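Local coordinates for protein ATP-dependent DNA helicase PIF1 (Candida albicans, PDB 7OTJ) that couples ATP hydrolysis to 5'-3' DNA unwinding and probably resolves G-quadruplexes and maintains nuclear and mitochondrial genome stability, at residues V210-P224 and R486-V499. Residues are numbered along the deposited sequence; the frame is centred on the assembly and turned at random.
Sequences VPDDTARDFCRLSRP and RAGLQVLNFNRSKV. With PO4 (phosphate ion), chain R; PO4 (phosphate ion), chain Q.
F218 and F494 meet where helix 212-219 packs against the end of strand 489-492 and the loop that follows it, this being an edge strand of the parallel sheet in the second RecA-like domain of this superfamily 1 helicase. This middle is the tight part. F218 CB sits over one face of the F494 ring, a CH-pi contact 3.7 Å from its centroid, while the two rings lie nearly parallel (19°) but slid apart. CG of F494 stands anti to the backbone N (chi1 179°), which sends the ring toward the helix; A215 lies against CE1, and L480 of helix 475-481 touches F218, V491 and F494. Further along, L221 lays CD1 against L489 CD2 and R486 CG, and V491 N donates to L221 O (3.1 Å). Q490 reaches out extended, its NE2 giving S222 O a nearly straight bond of 2.9 Å with the oxygen in its amide plane. R223 folds back through bends at chi2 and chi3, and its NH2 meets R486 O in both the guanidinium and carbonyl planes; that oxygen also accepts from L489 N. R486 NE forms a salt bridge with D195 and its NH2 a hydrogen bond with a phosphate ion, probably from the crystallisation liquor.

Solvent reaches both ends, but the V210/D212/R496 end is looser, held mostly by polar contacts. Here the R496 aliphatic chain crosses V210, and its guanidinium carries A215 CB over one face. NE and NH2 share O2 of a second phosphate in weak bonds, whereas NH1 salt-bridges D212 OD1 at 2.6 Å, on the anti side but tilted out of the carboxylate plane.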
# COMPACT_ATOMS: atom_id res chain seq x y z
N VAL A 210 11.07 20.02 15.59
CA VAL A 210 10.21 19.46 16.64
C VAL A 210 10.45 20.20 17.95
O VAL A 210 11.54 20.10 18.53
CB VAL A 210 10.46 17.96 16.81
CG1 VAL A 210 9.60 17.40 17.94
CG2 VAL A 210 10.19 17.22 15.50
N PRO A 211 9.47 20.95 18.46
CA PRO A 211 9.66 21.66 19.73
C PRO A 211 9.84 20.69 20.88
O PRO A 211 9.48 19.51 20.80
CB PRO A 211 8.37 22.48 19.89
CG PRO A 211 7.75 22.50 18.54
CD PRO A 211 8.16 21.23 17.86
N ASP A 212 10.41 21.20 21.98
CA ASP A 212 10.66 20.37 23.16
C ASP A 212 9.38 19.73 23.67
O ASP A 212 9.35 18.53 23.96
CB ASP A 212 11.32 21.20 24.27
CG ASP A 212 12.66 21.78 23.84
OD1 ASP A 212 13.09 21.49 22.71
OD2 ASP A 212 13.26 22.54 24.63
N ASP A 213 8.31 20.52 23.79
CA ASP A 213 7.07 19.99 24.36
C ASP A 213 6.49 18.87 23.50
O ASP A 213 6.00 17.87 24.03
CB ASP A 213 6.05 21.12 24.53
CG ASP A 213 6.23 21.87 25.83
OD1 ASP A 213 7.21 21.60 26.55
OD2 ASP A 213 5.38 22.74 26.12
N THR A 214 6.54 19.02 22.17
CA THR A 214 6.09 17.94 21.29
C THR A 214 6.96 16.71 21.48
O THR A 214 6.45 15.59 21.63
CB THR A 214 6.12 18.40 19.82
OG1 THR A 214 5.10 19.39 19.61
CG2 THR A 214 5.88 17.23 18.88
N ALA A 215 8.29 16.89 21.50
CA ALA A 215 9.20 15.77 21.70
C ALA A 215 8.96 15.10 23.05
O ALA A 215 8.92 13.87 23.14
CB ALA A 215 10.65 16.24 21.59
N ARG A 216 8.80 15.89 24.11
CA ARG A 216 8.51 15.31 25.41
C ARG A 216 7.17 14.58 25.41
O ARG A 216 7.06 13.47 25.94
CB ARG A 216 8.54 16.40 26.47
CG ARG A 216 8.43 15.87 27.88
CD ARG A 216 7.12 16.28 28.51
NE ARG A 216 7.15 17.66 28.98
CZ ARG A 216 6.51 18.67 28.39
NH1 ARG A 216 5.80 18.49 27.29
NH2 ARG A 216 6.58 19.88 28.93
N ASP A 217 6.15 15.17 24.78
CA ASP A 217 4.82 14.56 24.76
C ASP A 217 4.83 13.21 24.05
O ASP A 217 4.00 12.35 24.35
CB ASP A 217 3.80 15.51 24.13
CG ASP A 217 3.37 16.63 25.06
OD1 ASP A 217 3.97 16.76 26.15
OD2 ASP A 217 2.43 17.37 24.72
N PHE A 218 5.73 13.02 23.09
CA PHE A 218 5.82 11.71 22.45
C PHE A 218 6.57 10.71 23.32
O PHE A 218 6.20 9.54 23.37
CB PHE A 218 6.50 11.83 21.08
CG PHE A 218 5.58 12.24 19.97
CD1 PHE A 218 4.53 11.42 19.58
CD2 PHE A 218 5.76 13.45 19.30
CE1 PHE A 218 3.68 11.80 18.55
CE2 PHE A 218 4.91 13.82 18.28
CZ PHE A 218 3.87 13.00 17.91
N CYS A 219 7.61 11.16 24.03
CA CYS A 219 8.33 10.25 24.91
C CYS A 219 7.42 9.75 26.03
O CYS A 219 7.56 8.60 26.47
CB CYS A 219 9.57 10.94 25.48
SG CYS A 219 10.89 11.19 24.27
N ARG A 220 6.43 10.55 26.43
CA ARG A 220 5.50 10.11 27.46
C ARG A 220 4.64 8.95 26.99
O ARG A 220 4.09 8.23 27.83
CB ARG A 220 4.61 11.28 27.91
CG ARG A 220 5.38 12.44 28.56
CD ARG A 220 4.54 13.11 29.64
NE ARG A 220 3.73 14.20 29.13
CZ ARG A 220 3.82 15.46 29.53
NH1 ARG A 220 4.63 15.82 30.51
NH2 ARG A 220 3.06 16.39 28.95
N LEU A 221 4.54 8.74 25.68
CA LEU A 221 3.76 7.65 25.12
C LEU A 221 4.49 6.31 25.13
O LEU A 221 3.94 5.31 24.65
CB LEU A 221 3.33 7.99 23.69
CG LEU A 221 2.46 9.24 23.59
CD1 LEU A 221 2.05 9.50 22.15
CD2 LEU A 221 1.23 9.12 24.49
N SER A 222 5.73 6.26 25.62
CA SER A 222 6.44 5.00 25.81
C SER A 222 5.73 4.03 26.75
O SER A 222 6.10 2.86 26.79
CB SER A 222 7.86 5.26 26.33
OG SER A 222 7.82 5.90 27.59
N ARG A 223 4.74 4.49 27.51
CA ARG A 223 4.03 3.61 28.43
C ARG A 223 3.40 2.45 27.66
O ARG A 223 2.91 2.65 26.54
CB ARG A 223 2.96 4.36 29.21
CG ARG A 223 2.23 5.42 28.41
CD ARG A 223 0.74 5.15 28.32
NE ARG A 223 0.35 4.84 26.94
CZ ARG A 223 -0.17 5.72 26.10
NH1 ARG A 223 -0.37 6.98 26.45
NH2 ARG A 223 -0.50 5.33 24.88
N PRO A 224 3.45 1.24 28.19
CA PRO A 224 2.78 0.10 27.54
C PRO A 224 1.30 0.34 27.33
O PRO A 224 0.62 0.97 28.15
CB PRO A 224 3.03 -1.06 28.51
CG PRO A 224 3.40 -0.42 29.81
CD PRO A 224 4.09 0.85 29.45
N ARG A 486 -3.71 9.15 21.00
CA ARG A 486 -2.53 8.86 21.81
C ARG A 486 -2.78 7.72 22.78
O ARG A 486 -1.85 6.96 23.09
CB ARG A 486 -2.10 10.11 22.58
CG ARG A 486 -1.40 11.14 21.72
CD ARG A 486 -0.97 12.33 22.55
NE ARG A 486 -2.10 13.15 22.94
CZ ARG A 486 -2.02 14.22 23.71
NH1 ARG A 486 -0.89 14.57 24.29
NH2 ARG A 486 -3.11 14.97 23.89
N ALA A 487 -4.02 7.55 23.25
CA ALA A 487 -4.30 6.46 24.18
C ALA A 487 -4.11 5.10 23.54
O ALA A 487 -3.89 4.11 24.24
CB ALA A 487 -5.72 6.58 24.74
N GLY A 488 -4.22 5.01 22.21
CA GLY A 488 -3.94 3.74 21.57
C GLY A 488 -2.63 3.73 20.83
O GLY A 488 -2.43 2.92 19.91
N LEU A 489 -1.69 4.57 21.25
CA LEU A 489 -0.38 4.66 20.61
C LEU A 489 0.72 4.55 21.65
O LEU A 489 0.70 5.27 22.65
CB LEU A 489 -0.24 5.99 19.85
CG LEU A 489 1.18 6.40 19.45
CD1 LEU A 489 1.73 5.48 18.38
CD2 LEU A 489 1.19 7.84 18.99
N GLN A 490 1.70 3.69 21.39
CA GLN A 490 2.92 3.60 22.18
C GLN A 490 4.10 3.90 21.28
O GLN A 490 4.22 3.33 20.19
CB GLN A 490 3.08 2.22 22.82
CG GLN A 490 4.42 2.04 23.53
CD GLN A 490 4.62 0.62 24.05
OE1 GLN A 490 4.27 -0.35 23.40
NE2 GLN A 490 5.19 0.52 25.25
N VAL A 491 4.98 4.79 21.73
CA VAL A 491 6.14 5.23 20.96
C VAL A 491 7.39 4.77 21.68
O VAL A 491 7.60 5.11 22.85
CB VAL A 491 6.16 6.75 20.75
CG1 VAL A 491 7.40 7.16 19.97
CG2 VAL A 491 4.89 7.21 20.03
N LEU A 492 8.21 3.98 20.99
CA LEU A 492 9.47 3.50 21.53
C LEU A 492 10.63 4.19 20.82
O LEU A 492 10.62 4.34 19.59
CB LEU A 492 9.59 1.98 21.40
CG LEU A 492 8.52 1.14 22.11
CD1 LEU A 492 8.73 -0.34 21.84
CD2 LEU A 492 8.51 1.42 23.61
N ASN A 493 11.63 4.60 21.60
CA ASN A 493 12.89 5.15 21.10
C ASN A 493 12.69 6.42 20.27
O ASN A 493 13.39 6.65 19.29
CB ASN A 493 13.65 4.10 20.28
CG ASN A 493 14.03 2.90 21.11
OD1 ASN A 493 14.99 2.95 21.89
ND2 ASN A 493 13.30 1.80 20.95
N PHE A 494 11.77 7.28 20.72
CA PHE A 494 11.53 8.54 20.04
C PHE A 494 12.76 9.44 20.16
O PHE A 494 13.42 9.47 21.20
CB PHE A 494 10.31 9.26 20.62
CG PHE A 494 10.04 10.60 19.96
CD1 PHE A 494 10.67 11.75 20.40
CD2 PHE A 494 9.16 10.69 18.90
CE1 PHE A 494 10.43 12.97 19.78
CE2 PHE A 494 8.91 11.90 18.28
CZ PHE A 494 9.55 13.05 18.72
N ASN A 495 13.06 10.15 19.08
CA ASN A 495 14.15 11.12 19.10
C ASN A 495 13.97 12.08 17.93
O ASN A 495 13.61 11.66 16.83
CB ASN A 495 15.50 10.40 19.03
CG ASN A 495 16.65 11.27 19.46
OD1 ASN A 495 16.66 12.48 19.22
ND2 ASN A 495 17.64 10.67 20.11
N ARG A 496 14.21 13.37 18.18
CA ARG A 496 14.08 14.38 17.13
C ARG A 496 15.01 14.11 15.95
O ARG A 496 14.67 14.43 14.80
CB ARG A 496 14.36 15.77 17.69
CG ARG A 496 13.18 16.35 18.45
CD ARG A 496 13.51 17.68 19.10
NE ARG A 496 14.25 17.51 20.35
CZ ARG A 496 14.43 18.48 21.24
NH1 ARG A 496 13.95 19.70 21.04
NH2 ARG A 496 15.10 18.21 22.36
N SER A 497 16.19 13.54 16.21
CA SER A 497 17.10 13.17 15.13
C SER A 497 16.44 12.24 14.11
O SER A 497 16.90 12.18 12.97
CB SER A 497 18.35 12.51 15.71
OG SER A 497 18.01 11.44 16.56
N LYS A 498 15.39 11.51 14.51
CA LYS A 498 14.66 10.64 13.60
C LYS A 498 13.60 11.37 12.77
O LYS A 498 13.01 10.75 11.89
CB LYS A 498 13.97 9.51 14.38
CG LYS A 498 14.91 8.64 15.20
CD LYS A 498 15.84 7.84 14.30
CE LYS A 498 16.84 7.05 15.12
NZ LYS A 498 17.76 6.26 14.26
N VAL A 499 13.32 12.64 13.06
CA VAL A 499 12.25 13.40 12.39
C VAL A 499 12.90 14.40 11.45
O VAL A 499 13.52 15.38 11.89
CB VAL A 499 11.34 14.11 13.39
CG1 VAL A 499 10.14 14.72 12.66
CG2 VAL A 499 10.89 13.17 14.49
P PO4 R . 14.36 14.06 22.48
O1 PO4 R . 14.83 13.44 21.19
O2 PO4 R . 14.48 15.56 22.36
O3 PO4 R . 12.92 13.69 22.72
O4 PO4 R . 15.21 13.56 23.62
P PO4 Q . -3.64 15.86 27.50
O1 PO4 Q . -3.56 16.57 26.16
O2 PO4 Q . -3.24 14.41 27.35
O3 PO4 Q . -5.04 15.96 28.06
O4 PO4 Q . -2.68 16.51 28.45